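Local coordinates for methylated-DNA--protein-cysteine methyltransferase (Thermococcus kodakarensis, PDB 1MGT) that repairs O6-methylguanine and O4-methylthymine in DNA by transferring the methyl group irreversibly to one of its own cysteines, a suicide reaction, at residues 12-17 / 29-34; 25-30 / 134-139; 95-100 / 127-132; 104-109 / 141-146. All blocks are in the same frame, centred on the assembly; numbering follows the deposited sequence.

How the interactions relate
Interactions 1 and 2 share Phe29 and Ala30 on strand 24-30: interaction 1 closes the N-terminal hairpin, and interaction 2 lays the 134-139 loop of the DNA-binding part against it. Interaction 3 is nested inside the long chain loop that interaction 2 closes and touches it where Val139 CG1 packs 3.8 Å from Tyr97 CB. Interaction 4 contains Cys141, the inferred methyl acceptor, and meets interaction 3 through Met130 SD, 3.4 Å from Cys141 CB. The nucleophile therefore lies amid interactions 2, 3 and 4, with the side chain of Pro136 about 5 Å from its own. The centre of interaction 1 is about 21 Å from that of interaction 4, though the side chain of its Phe29 comes within about 8 Å of that of Cys141.

Interaction 1: residues 12-17 / 29-34; sequences RVVWIG and FAFDRG
Two backbone hydrogen bonds tie Trp15 to Ala30: Trp15 N gives to Ala30 O at 2.8 Å and Ala30 N returns to Trp15 O at 3.0 Å. A CA-H...O contact from Phe29 to the same Trp15 oxygen adds to them. Trp15 and Ala30 form an antiparallel hydrogen-bonded pair, and Ile16 with Phe29 the next, non-hydrogen-bonded one. This is the end of the beta hairpin of strands 12-20 and 24-30, where the chain leaves the sheet for helix 33-49, with Asp32 as N-cap and its OD1 bonded to Thr35.

Two aromatic groups carry the main side-chain contacts. Arg12, its chain bent at chi3 (71°), lays its guanidinium nearly flat on the Phe31 ring, the planes 17° apart; NH2 sits over the ring centre, and CZ is 4.3 Å from the centroid in a cation-pi contact. The same ring turns its edge to Val13 O and Val14 CG2. Elsewhere, the Trp15 indole is covered on one face by the first turn of the helix: Arg33 CB stands 3.7 Å from the centroid of the six-membered ring in a CH-pi contact. The Arg33 chain then runs on extended past CZ3 and CH2.

Looser apolar contacts line the face carrying Ile16 and Phe29. Ile16 CG1 meets Phe29 CB, while Val14 CG1 reaches Phe29 CD1 at 4.2 Å.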
loop_
_atom_site.group_PDB
_atom_site.type_symbol
_atom_site.label_atom_id
_atom_site.label_comp_id
_atom_site.label_asym_id
_atom_site.label_seq_id
_atom_site.Cartn_x
_atom_site.Cartn_y
_atom_site.Cartn_z
ATOM N N ARG A 12 -12.910 -10.384 11.417
ATOM C CA ARG A 12 -12.234 -10.489 10.114
ATOM C C ARG A 12 -10.798 -10.961 10.317
ATOM O O ARG A 12 -10.221 -10.791 11.387
ATOM C CB ARG A 12 -12.214 -9.134 9.398
ATOM C CG ARG A 12 -13.608 -8.511 9.285
ATOM C CD ARG A 12 -13.669 -7.602 8.051
ATOM N NE ARG A 12 -13.662 -8.409 6.837
ATOM C CZ ARG A 12 -14.219 -8.087 5.675
ATOM N NH1 ARG A 12 -14.869 -6.939 5.529
ATOM N NH2 ARG A 12 -14.112 -8.938 4.656
ATOM N N VAL A 13 -10.242 -11.533 9.249
ATOM C CA VAL A 13 -8.855 -11.993 9.328
ATOM C C VAL A 13 -8.120 -11.254 8.202
ATOM O O VAL A 13 -8.715 -11.183 7.126
ATOM C CB VAL A 13 -8.723 -13.505 9.149
ATOM C CG1 VAL A 13 -7.275 -13.900 8.952
ATOM C CG2 VAL A 13 -9.241 -14.221 10.421
ATOM N N VAL A 14 -6.991 -10.670 8.488
ATOM C CA VAL A 14 -6.230 -9.970 7.453
ATOM C C VAL A 14 -4.829 -10.615 7.371
ATOM O O VAL A 14 -4.160 -10.710 8.393
ATOM C CB VAL A 14 -6.027 -8.476 7.789
ATOM C CG1 VAL A 14 -5.172 -7.790 6.747
ATOM C CG2 VAL A 14 -7.399 -7.767 7.839
ATOM N N TRP A 15 -4.421 -10.979 6.173
ATOM C CA TRP A 15 -3.093 -11.561 5.956
ATOM C C TRP A 15 -2.190 -10.462 5.382
ATOM O O TRP A 15 -2.645 -9.784 4.456
ATOM C CB TRP A 15 -3.215 -12.672 4.888
ATOM C CG TRP A 15 -3.807 -13.928 5.470
ATOM C CD1 TRP A 15 -5.115 -14.252 5.612
ATOM C CD2 TRP A 15 -3.049 -15.024 5.997
ATOM N NE1 TRP A 15 -5.232 -15.489 6.206
ATOM C CE2 TRP A 15 -3.982 -15.987 6.447
ATOM C CE3 TRP A 15 -1.680 -15.267 6.132
ATOM C CZ2 TRP A 15 -3.573 -17.190 7.016
ATOM C CZ3 TRP A 15 -1.283 -16.474 6.706
ATOM C CH2 TRP A 15 -2.234 -17.409 7.139
ATOM N N ILE A 16 -0.998 -10.288 5.903
ATOM C CA ILE A 16 -0.101 -9.250 5.391
ATOM C C ILE A 16 1.223 -9.914 4.961
ATOM O O ILE A 16 1.737 -10.730 5.724
ATOM C CB ILE A 16 0.144 -8.171 6.449
ATOM C CG1 ILE A 16 -1.155 -7.372 6.736
ATOM C CG2 ILE A 16 1.227 -7.189 6.010
ATOM C CD1 ILE A 16 -0.987 -6.443 7.946
ATOM N N GLY A 17 1.709 -9.539 3.777
ATOM C CA GLY A 17 2.968 -10.134 3.289
ATOM C C GLY A 17 3.925 -8.971 3.017
ATOM O O GLY A 17 3.468 -7.951 2.494
ATOM N N PHE A 29 -1.700 -7.422 0.882
ATOM C CA PHE A 29 -2.587 -7.859 1.962
ATOM C C PHE A 29 -3.837 -8.465 1.317
ATOM O O PHE A 29 -4.134 -8.194 0.162
ATOM C CB PHE A 29 -2.949 -6.806 2.964
ATOM C CG PHE A 29 -3.976 -5.800 2.525
ATOM C CD1 PHE A 29 -5.277 -5.891 2.989
ATOM C CD2 PHE A 29 -3.626 -4.782 1.656
ATOM C CE1 PHE A 29 -6.237 -4.954 2.606
ATOM C CE2 PHE A 29 -4.585 -3.847 1.274
ATOM C CZ PHE A 29 -5.874 -3.948 1.748
ATOM N N ALA A 30 -4.519 -9.294 2.107
ATOM C CA ALA A 30 -5.726 -9.931 1.553
ATOM C C ALA A 30 -6.470 -10.559 2.746
ATOM O O ALA A 30 -5.939 -10.581 3.862
ATOM C CB ALA A 30 -5.334 -11.021 0.568
ATOM N N PHE A 31 -7.653 -11.080 2.476
ATOM C CA PHE A 31 -8.408 -11.714 3.578
ATOM C C PHE A 31 -8.183 -13.209 3.657
ATOM O O PHE A 31 -8.799 -13.865 4.517
ATOM C CB PHE A 31 -9.893 -11.429 3.369
ATOM C CG PHE A 31 -10.232 -9.964 3.389
ATOM C CD1 PHE A 31 -10.954 -9.410 2.344
ATOM C CD2 PHE A 31 -9.852 -9.190 4.468
ATOM C CE1 PHE A 31 -11.277 -8.049 2.390
ATOM C CE2 PHE A 31 -10.176 -7.837 4.512
ATOM C CZ PHE A 31 -10.893 -7.290 3.466
ATOM N N ASP A 32 -7.335 -13.766 2.793
ATOM C CA ASP A 32 -7.067 -15.218 2.846
ATOM C C ASP A 32 -5.635 -15.419 2.340
ATOM O O ASP A 32 -5.142 -14.579 1.581
ATOM C CB ASP A 32 -8.094 -16.006 2.078
ATOM C CG ASP A 32 -8.039 -15.812 0.578
ATOM O OD1 ASP A 32 -8.786 -14.957 0.074
ATOM O OD2 ASP A 32 -7.247 -16.519 -0.085
ATOM N N ARG A 33 -4.966 -16.478 2.763
ATOM C CA ARG A 33 -3.563 -16.670 2.358
ATOM C C ARG A 33 -3.351 -16.914 0.890
ATOM O O ARG A 33 -2.339 -16.469 0.320
ATOM C CB ARG A 33 -2.940 -17.779 3.237
ATOM C CG ARG A 33 -1.447 -17.941 3.042
ATOM C CD ARG A 33 -0.838 -19.075 3.864
ATOM N NE ARG A 33 0.618 -18.908 3.954
ATOM C CZ ARG A 33 1.493 -19.194 3.004
ATOM N NH1 ARG A 33 1.135 -19.689 1.823
ATOM N NH2 ARG A 33 2.793 -18.975 3.231
ATOM N N GLY A 34 -4.262 -17.609 0.209
ATOM C CA GLY A 34 -4.117 -17.896 -1.224
ATOM C C GLY A 34 -4.127 -16.603 -2.038
ATOM O O GLY A 34 -3.350 -16.403 -2.953
#

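Interaction 2: residues 25-30 / 134-139; sequences QGIAFA and PYPIVV
Pro136 CB lies at the edge of the Phe29 ring, near its plane, while Ile137 approaches that ring obliquely, Ile137 CD1 coming 3.8 Å from Phe29 CD2 and Ile137 CG1 lying close to Phe29 CE2. The Tyr135 ring carries the pyrrolidine of Pro134 on one face, CG over its centre, and offers its edge to Gly26 N. Tyr135 OH donates a hydrogen bond to a water 2.6 Å away, and the water in turn donates one to Gln25 O; Phe86 N is a further partner of that hydroxyl.

One direct hydrogen bond joins the backbones: Ile27 N to Pro134 O, 2.8 Å, nearly in line with the carbonyl. Just beyond the classic beta bulge formed by Gln25 and Gly26 opposite Ile19, Ile27 drives its side chain into the loop. With CG1 anti to the carbonyl carbon (chi1 -62°), CD1 reaches Val138 CG2 at 3.4 Å, a tight fit, while Pro136 CD and CG sit against Ile27 O. With an alanine in place of Phe29, Ile137 CD1 and Pro136 CB would probably lose the ring they pack on, opening a gap between strand and loop.

The contact thus joins the N-terminal sheet to the DNA-binding part just ahead of Cys141. Ten buried residues meet largely through hydrocarbon, so shape matching probably does most of the holding, with the single bond at Ile27 and the water setting the alignment at one end.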
loop_
_atom_site.group_PDB
_atom_site.type_symbol
_atom_site.label_atom_id
_atom_site.label_comp_id
_atom_site.label_asym_id
_atom_site.label_seq_id
_atom_site.Cartn_x
_atom_site.Cartn_y
_atom_site.Cartn_z
ATOM N N GLN A 25 10.615 -3.674 0.232
ATOM C CA GLN A 25 10.540 -3.648 -1.198
ATOM C C GLN A 25 9.083 -3.735 -1.675
ATOM O O GLN A 25 8.757 -3.313 -2.780
ATOM C CB GLN A 25 11.292 -4.878 -1.787
ATOM C CG GLN A 25 12.814 -4.760 -1.579
ATOM C CD GLN A 25 13.532 -5.996 -2.110
ATOM O OE1 GLN A 25 13.216 -7.087 -1.656
ATOM N NE2 GLN A 25 14.462 -5.840 -3.054
ATOM N N GLY A 26 8.236 -4.376 -0.855
ATOM C CA GLY A 26 6.831 -4.486 -1.324
ATOM C C GLY A 26 5.951 -5.007 -0.212
ATOM O O GLY A 26 6.398 -5.717 0.707
ATOM N N ILE A 27 4.668 -4.635 -0.281
ATOM C CA ILE A 27 3.700 -5.074 0.718
ATOM C C ILE A 27 2.430 -5.502 -0.000
ATOM O O ILE A 27 2.086 -4.896 -1.018
ATOM C CB ILE A 27 3.260 -3.883 1.628
ATOM C CG1 ILE A 27 4.452 -3.337 2.397
ATOM C CG2 ILE A 27 2.130 -4.303 2.563
ATOM C CD1 ILE A 27 4.243 -1.965 3.027
ATOM N N ALA A 28 1.775 -6.556 0.511
ATOM C CA ALA A 28 0.514 -6.985 -0.065
ATOM C C ALA A 28 -0.382 -7.411 1.117
ATOM O O ALA A 28 0.096 -7.727 2.188
ATOM C CB ALA A 28 0.602 -8.130 -1.054
ATOM N N PHE A 29 -1.700 -7.422 0.882
ATOM C CA PHE A 29 -2.587 -7.859 1.962
ATOM C C PHE A 29 -3.837 -8.465 1.317
ATOM O O PHE A 29 -4.134 -8.194 0.162
ATOM C CB PHE A 29 -2.949 -6.806 2.964
ATOM C CG PHE A 29 -3.976 -5.800 2.525
ATOM C CD1 PHE A 29 -5.277 -5.891 2.989
ATOM C CD2 PHE A 29 -3.626 -4.782 1.656
ATOM C CE1 PHE A 29 -6.237 -4.954 2.606
ATOM C CE2 PHE A 29 -4.585 -3.847 1.274
ATOM C CZ PHE A 29 -5.874 -3.948 1.748
ATOM N N ALA A 30 -4.519 -9.294 2.107
ATOM C CA ALA A 30 -5.726 -9.931 1.553
ATOM C C ALA A 30 -6.470 -10.559 2.746
ATOM O O ALA A 30 -5.939 -10.581 3.862
ATOM C CB ALA A 30 -5.334 -11.021 0.568
ATOM N N PRO A 134 3.628 -0.158 -4.753
ATOM C CA PRO A 134 4.092 -1.415 -4.175
ATOM C C PRO A 134 3.951 -1.429 -2.679
ATOM O O PRO A 134 4.259 -2.395 -1.977
ATOM C CB PRO A 134 5.573 -1.436 -4.610
ATOM C CG PRO A 134 5.977 -0.010 -4.629
ATOM C CD PRO A 134 4.744 0.766 -5.022
ATOM N N TYR A 135 3.453 -0.317 -2.058
ATOM C CA TYR A 135 3.300 -0.204 -0.649
ATOM C C TYR A 135 1.877 0.140 -0.155
ATOM O O TYR A 135 1.719 1.174 0.533
ATOM C CB TYR A 135 4.232 0.915 -0.114
ATOM C CG TYR A 135 5.661 0.870 -0.638
ATOM C CD1 TYR A 135 6.197 1.993 -1.251
ATOM C CD2 TYR A 135 6.455 -0.260 -0.489
ATOM C CE1 TYR A 135 7.503 1.991 -1.713
ATOM C CE2 TYR A 135 7.764 -0.273 -0.967
ATOM C CZ TYR A 135 8.274 0.848 -1.578
ATOM O OH TYR A 135 9.576 0.874 -2.056
ATOM N N PRO A 136 0.923 -0.685 -0.430
ATOM C CA PRO A 136 -0.459 -0.468 0.055
ATOM C C PRO A 136 -0.429 -0.430 1.568
ATOM O O PRO A 136 0.492 -0.909 2.269
ATOM C CB PRO A 136 -1.248 -1.628 -0.473
ATOM C CG PRO A 136 -0.241 -2.705 -0.732
ATOM C CD PRO A 136 0.992 -1.967 -1.193
ATOM N N ILE A 137 -1.465 0.181 2.157
ATOM C CA ILE A 137 -1.630 0.390 3.568
ATOM C C ILE A 137 -0.755 1.541 4.058
ATOM O O ILE A 137 -1.268 2.597 4.467
ATOM C CB ILE A 137 -1.458 -0.817 4.494
ATOM C CG1 ILE A 137 -2.372 -1.977 4.055
ATOM C CG2 ILE A 137 -1.748 -0.440 5.960
ATOM C CD1 ILE A 137 -1.971 -3.291 4.721
ATOM N N VAL A 138 0.552 1.393 4.016
ATOM C CA VAL A 138 1.476 2.416 4.489
ATOM C C VAL A 138 1.405 3.647 3.591
ATOM O O VAL A 138 1.346 4.744 4.180
ATOM C CB VAL A 138 2.879 1.851 4.682
ATOM C CG1 VAL A 138 2.785 0.642 5.644
ATOM C CG2 VAL A 138 3.456 1.365 3.373
ATOM N N VAL A 139 1.435 3.501 2.293
ATOM C CA VAL A 139 1.276 4.689 1.367
ATOM C C VAL A 139 -0.228 4.580 1.169
ATOM O O VAL A 139 -0.740 3.578 0.618
ATOM C CB VAL A 139 2.082 4.513 0.083
ATOM C CG1 VAL A 139 1.601 5.481 -1.001
ATOM C CG2 VAL A 139 3.564 4.764 0.383
HETATM O O HOH W 1 10.343 -1.185 -3.446
#

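Interaction 3: residues 95-100 / 127-132; sequences KVYEWL and GGAMKR. With SO4 (sulfate ion), chain D.
Met130 CE presses against Val96 CG1 at 3.5 Å, the tightest carbon-carbon contact between the two segments. Bent at chi2 and chi3, the methionine curls back so that its methyl also lies at the edge of the Tyr97 ring, 3.9 Å from CE1. Its sulfur meets Leu100 CD2 tip to tip. Beside this cluster the Tyr97 hydroxyl donates to Ala129 O at 2.6 Å; that oxygen sits in the plane of the ring but receives the bond tilted 23° from its own carbonyl plane. A phenylalanine in place of Tyr97 lacks the hydroxyl, and the end of helix 123-131 would probably be less firmly tied to helix 91-103, with Ala129 O deprived of this donor.

The solvent side is looser. Exposed Arg132 folds NH1 back to Gly128 O at 3.1 Å, on the other face of that carbonyl from its own backbone N. Its NE points to a sulfate, probably from the crystallisation liquor, bonding O2 at 3.3 Å and O4 weakly; Arg50 holds the same ion.

The segments 95-100 and 127-131 of the two helices cross at -83°, their axes 10.5 Å apart at closest approach. Met130 reaches past the crossing to Cys141, the inferred methyl acceptor, and joins Leu100 against Val144 of strand 144-145.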
loop_
_atom_site.group_PDB
_atom_site.type_symbol
_atom_site.label_atom_id
_atom_site.label_comp_id
_atom_site.label_asym_id
_atom_site.label_seq_id
_atom_site.Cartn_x
_atom_site.Cartn_y
_atom_site.Cartn_z
ATOM N N LYS A 95 7.331 10.927 -5.606
ATOM C CA LYS A 95 6.809 12.263 -5.244
ATOM C C LYS A 95 5.339 12.161 -4.870
ATOM O O LYS A 95 4.890 12.701 -3.853
ATOM C CB LYS A 95 7.014 13.229 -6.400
ATOM C CG LYS A 95 6.407 14.628 -6.270
ATOM C CD LYS A 95 6.362 15.256 -7.674
ATOM C CE LYS A 95 5.923 16.708 -7.661
ATOM N NZ LYS A 95 5.378 17.103 -9.013
ATOM N N VAL A 96 4.588 11.429 -5.685
ATOM C CA VAL A 96 3.161 11.250 -5.379
ATOM C C VAL A 96 2.994 10.494 -4.075
ATOM O O VAL A 96 2.210 10.899 -3.189
ATOM C CB VAL A 96 2.456 10.531 -6.538
ATOM C CG1 VAL A 96 1.045 10.079 -6.153
ATOM C CG2 VAL A 96 2.443 11.380 -7.799
ATOM N N TYR A 97 3.712 9.371 -3.892
ATOM C CA TYR A 97 3.571 8.582 -2.671
ATOM C C TYR A 97 3.915 9.346 -1.407
ATOM O O TYR A 97 3.265 9.279 -0.368
ATOM C CB TYR A 97 4.438 7.282 -2.711
ATOM C CG TYR A 97 4.105 6.394 -3.881
ATOM C CD1 TYR A 97 2.884 6.423 -4.529
ATOM C CD2 TYR A 97 5.047 5.458 -4.363
ATOM C CE1 TYR A 97 2.570 5.629 -5.601
ATOM C CE2 TYR A 97 4.742 4.656 -5.449
ATOM C CZ TYR A 97 3.526 4.723 -6.067
ATOM O OH TYR A 97 3.229 3.936 -7.160
ATOM N N GLU A 98 5.003 10.121 -1.449
ATOM C CA GLU A 98 5.387 10.902 -0.281
ATOM C C GLU A 98 4.354 11.998 0.022
ATOM O O GLU A 98 4.018 12.177 1.193
ATOM C CB GLU A 98 6.756 11.549 -0.508
ATOM C CG GLU A 98 7.902 10.542 -0.416
ATOM C CD GLU A 98 9.260 11.177 -0.647
ATOM O OE1 GLU A 98 10.243 10.605 -0.143
ATOM O OE2 GLU A 98 9.346 12.214 -1.337
ATOM N N TRP A 99 3.895 12.696 -1.008
ATOM C CA TRP A 99 2.914 13.790 -0.713
ATOM C C TRP A 99 1.673 13.228 -0.078
ATOM O O TRP A 99 1.118 13.728 0.909
ATOM C CB TRP A 99 2.591 14.550 -2.011
ATOM C CG TRP A 99 1.841 15.835 -1.718
ATOM C CD1 TRP A 99 2.414 17.066 -1.534
ATOM C CD2 TRP A 99 0.431 15.998 -1.556
ATOM N NE1 TRP A 99 1.421 18.005 -1.276
ATOM C CE2 TRP A 99 0.206 17.377 -1.284
ATOM C CE3 TRP A 99 -0.664 15.151 -1.630
ATOM C CZ2 TRP A 99 -1.075 17.897 -1.078
ATOM C CZ3 TRP A 99 -1.942 15.657 -1.419
ATOM C CH2 TRP A 99 -2.116 17.029 -1.163
ATOM N N LEU A 100 1.169 12.132 -0.660
ATOM C CA LEU A 100 -0.017 11.456 -0.162
ATOM C C LEU A 100 0.164 11.009 1.278
ATOM O O LEU A 100 -0.710 11.183 2.151
ATOM C CB LEU A 100 -0.275 10.233 -1.075
ATOM C CG LEU A 100 -1.464 9.366 -0.728
ATOM C CD1 LEU A 100 -2.763 10.202 -0.871
ATOM C CD2 LEU A 100 -1.520 8.138 -1.636
ATOM N N GLY A 127 -3.568 8.187 -11.280
ATOM C CA GLY A 127 -4.234 6.875 -11.305
ATOM C C GLY A 127 -3.170 5.800 -11.617
ATOM O O GLY A 127 -3.140 4.763 -10.942
ATOM N N GLY A 128 -2.322 6.037 -12.593
ATOM C CA GLY A 128 -1.269 5.071 -12.943
ATOM C C GLY A 128 -0.360 4.799 -11.755
ATOM O O GLY A 128 0.054 3.652 -11.515
ATOM N N ALA A 129 0.022 5.849 -11.017
ATOM C CA ALA A 129 0.873 5.688 -9.854
ATOM C C ALA A 129 0.169 4.907 -8.759
ATOM O O ALA A 129 0.789 4.090 -8.066
ATOM C CB ALA A 129 1.372 7.040 -9.339
ATOM N N MET A 130 -1.145 5.120 -8.561
ATOM C CA MET A 130 -1.847 4.386 -7.514
ATOM C C MET A 130 -1.927 2.902 -7.867
ATOM O O MET A 130 -1.764 2.051 -6.984
ATOM C CB MET A 130 -3.267 4.914 -7.293
ATOM C CG MET A 130 -3.342 6.350 -6.792
ATOM S SD MET A 130 -2.491 6.579 -5.225
ATOM C CE MET A 130 -0.950 7.273 -5.750
ATOM N N LYS A 131 -2.174 2.608 -9.148
ATOM C CA LYS A 131 -2.245 1.207 -9.564
ATOM C C LYS A 131 -0.940 0.458 -9.295
ATOM O O LYS A 131 -0.926 -0.739 -8.953
ATOM C CB LYS A 131 -2.491 1.160 -11.083
ATOM C CG LYS A 131 -2.734 -0.268 -11.581
ATOM C CD LYS A 131 -2.730 -0.272 -13.102
ATOM C CE LYS A 131 -3.507 -1.490 -13.633
ATOM N NZ LYS A 131 -3.075 -1.756 -15.045
ATOM N N ARG A 132 0.171 1.153 -9.472
ATOM C CA ARG A 132 1.488 0.584 -9.296
ATOM C C ARG A 132 2.058 0.669 -7.914
ATOM O O ARG A 132 3.203 0.220 -7.739
ATOM C CB ARG A 132 2.472 1.249 -10.287
ATOM C CG ARG A 132 2.109 0.888 -11.742
ATOM C CD ARG A 132 2.746 1.877 -12.700
ATOM N NE ARG A 132 2.606 1.481 -14.101
ATOM C CZ ARG A 132 1.553 1.762 -14.860
ATOM N NH1 ARG A 132 0.527 2.454 -14.359
ATOM N NH2 ARG A 132 1.514 1.375 -16.133
HETATM S S SO4 D . 5.750 0.020 -15.885
HETATM O O1 SO4 D . 7.141 -0.469 -15.633
HETATM O O2 SO4 D . 4.773 -0.765 -15.061
HETATM O O3 SO4 D . 5.418 -0.151 -17.340
HETATM O O4 SO4 D . 5.630 1.473 -15.535
#

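Interaction 4: residues 104-109 / 141-146; sequences VKRGSV and CHRVVA
Arg143 sets CG anti to its carbonyl carbon (chi1 -66°) and then runs extended from CG to NE, which carries its guanidinium along the 104-109 loop to Val104 and Arg106. Arg106 is likewise extended, CG anti to the backbone N (chi1 -167°), and its head stands almost upright to that of Arg143, the planes 83° apart.

The loop engages the Arg143 guanidinium in two ways. At its edge, NH1 donates to Val104 O at 2.9 Å, the oxygen near the guanidinium plane; over one face lies the Arg106 backbone, with CA 3.6 Å above the centre. The aliphatic part is wrapped too: Val104 CG1 runs past Arg143 CB at 3.9 Å in the opposite sense, and Ser108 O lies alongside Arg143 CG and CD. Farther along, Val109 CB rests on Arg143 O at 3.3 Å, and the Val109 side chain crosses that of Val145 at about a right angle, CG2 meeting CG2.

The loop keeps its shape through a type II turn from Lys105 to Ser108. Lys105 O accepts both Ser108 N and Ser108 OG, the hydroxyl at 2.8 Å on a lone pair. The turn leads into strand 110-111, which pairs in parallel with 144-145; Ile110 bonds to the backbones of Arg143 and Val145.

Arg106 NH1 and Arg143 NH2 are only 4.3 Å apart, a like-charge approach that Glu167 probably eases: it makes a salt bridge with Arg143 NH2 and also bonds His142 NE2. Arg106 NH2 is bonded to Leu71 O. With Asn77 OD1 on Arg143 NH2 as well, the buried arginine is gripped from several sides and ties the loop to the segment that starts at Cys141, the inferred methyl acceptor.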
loop_
_atom_site.group_PDB
_atom_site.type_symbol
_atom_site.label_atom_id
_atom_site.label_comp_id
_atom_site.label_asym_id
_atom_site.label_seq_id
_atom_site.Cartn_x
_atom_site.Cartn_y
_atom_site.Cartn_z
ATOM N N VAL A 104 -2.304 13.451 3.347
ATOM C CA VAL A 104 -3.681 12.943 3.392
ATOM C C VAL A 104 -3.808 12.122 4.664
ATOM O O VAL A 104 -3.386 10.965 4.740
ATOM C CB VAL A 104 -4.038 12.178 2.120
ATOM C CG1 VAL A 104 -5.499 11.756 2.104
ATOM C CG2 VAL A 104 -3.788 13.114 0.909
ATOM N N LYS A 105 -4.365 12.759 5.694
ATOM C CA LYS A 105 -4.459 12.142 7.001
ATOM C C LYS A 105 -5.520 11.088 7.191
ATOM O O LYS A 105 -6.549 11.055 6.539
ATOM C CB LYS A 105 -4.681 13.243 8.072
ATOM C CG LYS A 105 -3.721 14.402 8.004
ATOM C CD LYS A 105 -2.288 14.048 8.296
ATOM C CE LYS A 105 -1.345 15.209 7.984
ATOM N NZ LYS A 105 -1.602 16.354 8.922
ATOM N N ARG A 106 -5.246 10.214 8.162
ATOM C CA ARG A 106 -6.193 9.152 8.510
ATOM C C ARG A 106 -7.542 9.782 8.880
ATOM O O ARG A 106 -7.546 10.731 9.672
ATOM C CB ARG A 106 -5.612 8.426 9.730
ATOM C CG ARG A 106 -6.311 7.107 10.031
ATOM C CD ARG A 106 -5.674 6.501 11.311
ATOM N NE ARG A 106 -6.447 5.296 11.653
ATOM C CZ ARG A 106 -6.132 4.097 11.144
ATOM N NH1 ARG A 106 -5.097 3.986 10.327
ATOM N NH2 ARG A 106 -6.881 3.067 11.494
ATOM N N GLY A 107 -8.618 9.281 8.315
ATOM C CA GLY A 107 -9.953 9.820 8.593
ATOM C C GLY A 107 -10.398 10.771 7.484
ATOM O O GLY A 107 -11.543 11.246 7.493
ATOM N N SER A 108 -9.510 11.054 6.527
ATOM C CA SER A 108 -9.873 11.935 5.425
ATOM C C SER A 108 -9.573 11.246 4.100
ATOM O O SER A 108 -8.938 10.177 4.100
ATOM C CB SER A 108 -9.139 13.283 5.495
ATOM O OG SER A 108 -7.790 13.081 5.041
ATOM N N VAL A 109 -10.074 11.814 3.015
ATOM C CA VAL A 109 -9.892 11.281 1.674
ATOM C C VAL A 109 -9.543 12.442 0.734
ATOM O O VAL A 109 -9.517 13.593 1.186
ATOM C CB VAL A 109 -11.117 10.551 1.122
ATOM C CG1 VAL A 109 -11.507 9.335 1.990
ATOM C CG2 VAL A 109 -12.313 11.508 1.021
ATOM N N CYS A 141 -3.038 4.815 -0.546
ATOM C CA CYS A 141 -3.769 4.996 -1.783
ATOM C C CYS A 141 -5.248 4.658 -1.630
ATOM O O CYS A 141 -6.038 5.071 -2.500
ATOM C CB CYS A 141 -3.105 4.207 -2.922
ATOM S SG CYS A 141 -3.169 2.432 -2.637
ATOM N N HIS A 142 -5.649 4.039 -0.531
ATOM C CA HIS A 142 -7.068 3.733 -0.300
ATOM C C HIS A 142 -7.814 5.043 0.038
ATOM O O HIS A 142 -9.049 5.026 -0.029
ATOM C CB HIS A 142 -7.267 2.749 0.825
ATOM C CG HIS A 142 -6.582 3.090 2.107
ATOM N ND1 HIS A 142 -5.211 2.937 2.252
ATOM C CD2 HIS A 142 -7.016 3.566 3.286
ATOM C CE1 HIS A 142 -4.846 3.308 3.462
ATOM N NE2 HIS A 142 -5.951 3.697 4.122
ATOM N N ARG A 143 -7.089 6.085 0.402
ATOM C CA ARG A 143 -7.735 7.380 0.728
ATOM C C ARG A 143 -7.969 8.205 -0.534
ATOM O O ARG A 143 -8.533 9.317 -0.446
ATOM C CB ARG A 143 -6.843 8.165 1.698
ATOM C CG ARG A 143 -6.763 7.436 3.048
ATOM C CD ARG A 143 -5.928 8.218 4.070
ATOM N NE ARG A 143 -5.607 7.262 5.147
ATOM C CZ ARG A 143 -4.540 7.316 5.925
ATOM N NH1 ARG A 143 -3.621 8.273 5.835
ATOM N NH2 ARG A 143 -4.389 6.328 6.834
ATOM N N VAL A 144 -7.568 7.707 -1.685
ATOM C CA VAL A 144 -7.784 8.454 -2.950
ATOM C C VAL A 144 -9.029 7.870 -3.594
ATOM O O VAL A 144 -9.067 6.675 -3.928
ATOM C CB VAL A 144 -6.570 8.343 -3.866
ATOM C CG1 VAL A 144 -6.797 9.134 -5.147
ATOM C CG2 VAL A 144 -5.305 8.798 -3.137
ATOM N N VAL A 145 -10.088 8.678 -3.671
ATOM C CA VAL A 145 -11.369 8.232 -4.214
ATOM C C VAL A 145 -11.816 9.006 -5.449
ATOM O O VAL A 145 -11.141 9.931 -5.891
ATOM C CB VAL A 145 -12.473 8.390 -3.135
ATOM C CG1 VAL A 145 -12.153 7.534 -1.914
ATOM C CG2 VAL A 145 -12.568 9.858 -2.672
ATOM N N ALA A 146 -12.954 8.595 -6.031
ATOM C CA ALA A 146 -13.459 9.330 -7.212
ATOM C C ALA A 146 -14.350 10.459 -6.684
ATOM O O ALA A 146 -14.756 10.434 -5.531
ATOM C CB ALA A 146 -14.248 8.426 -8.138
#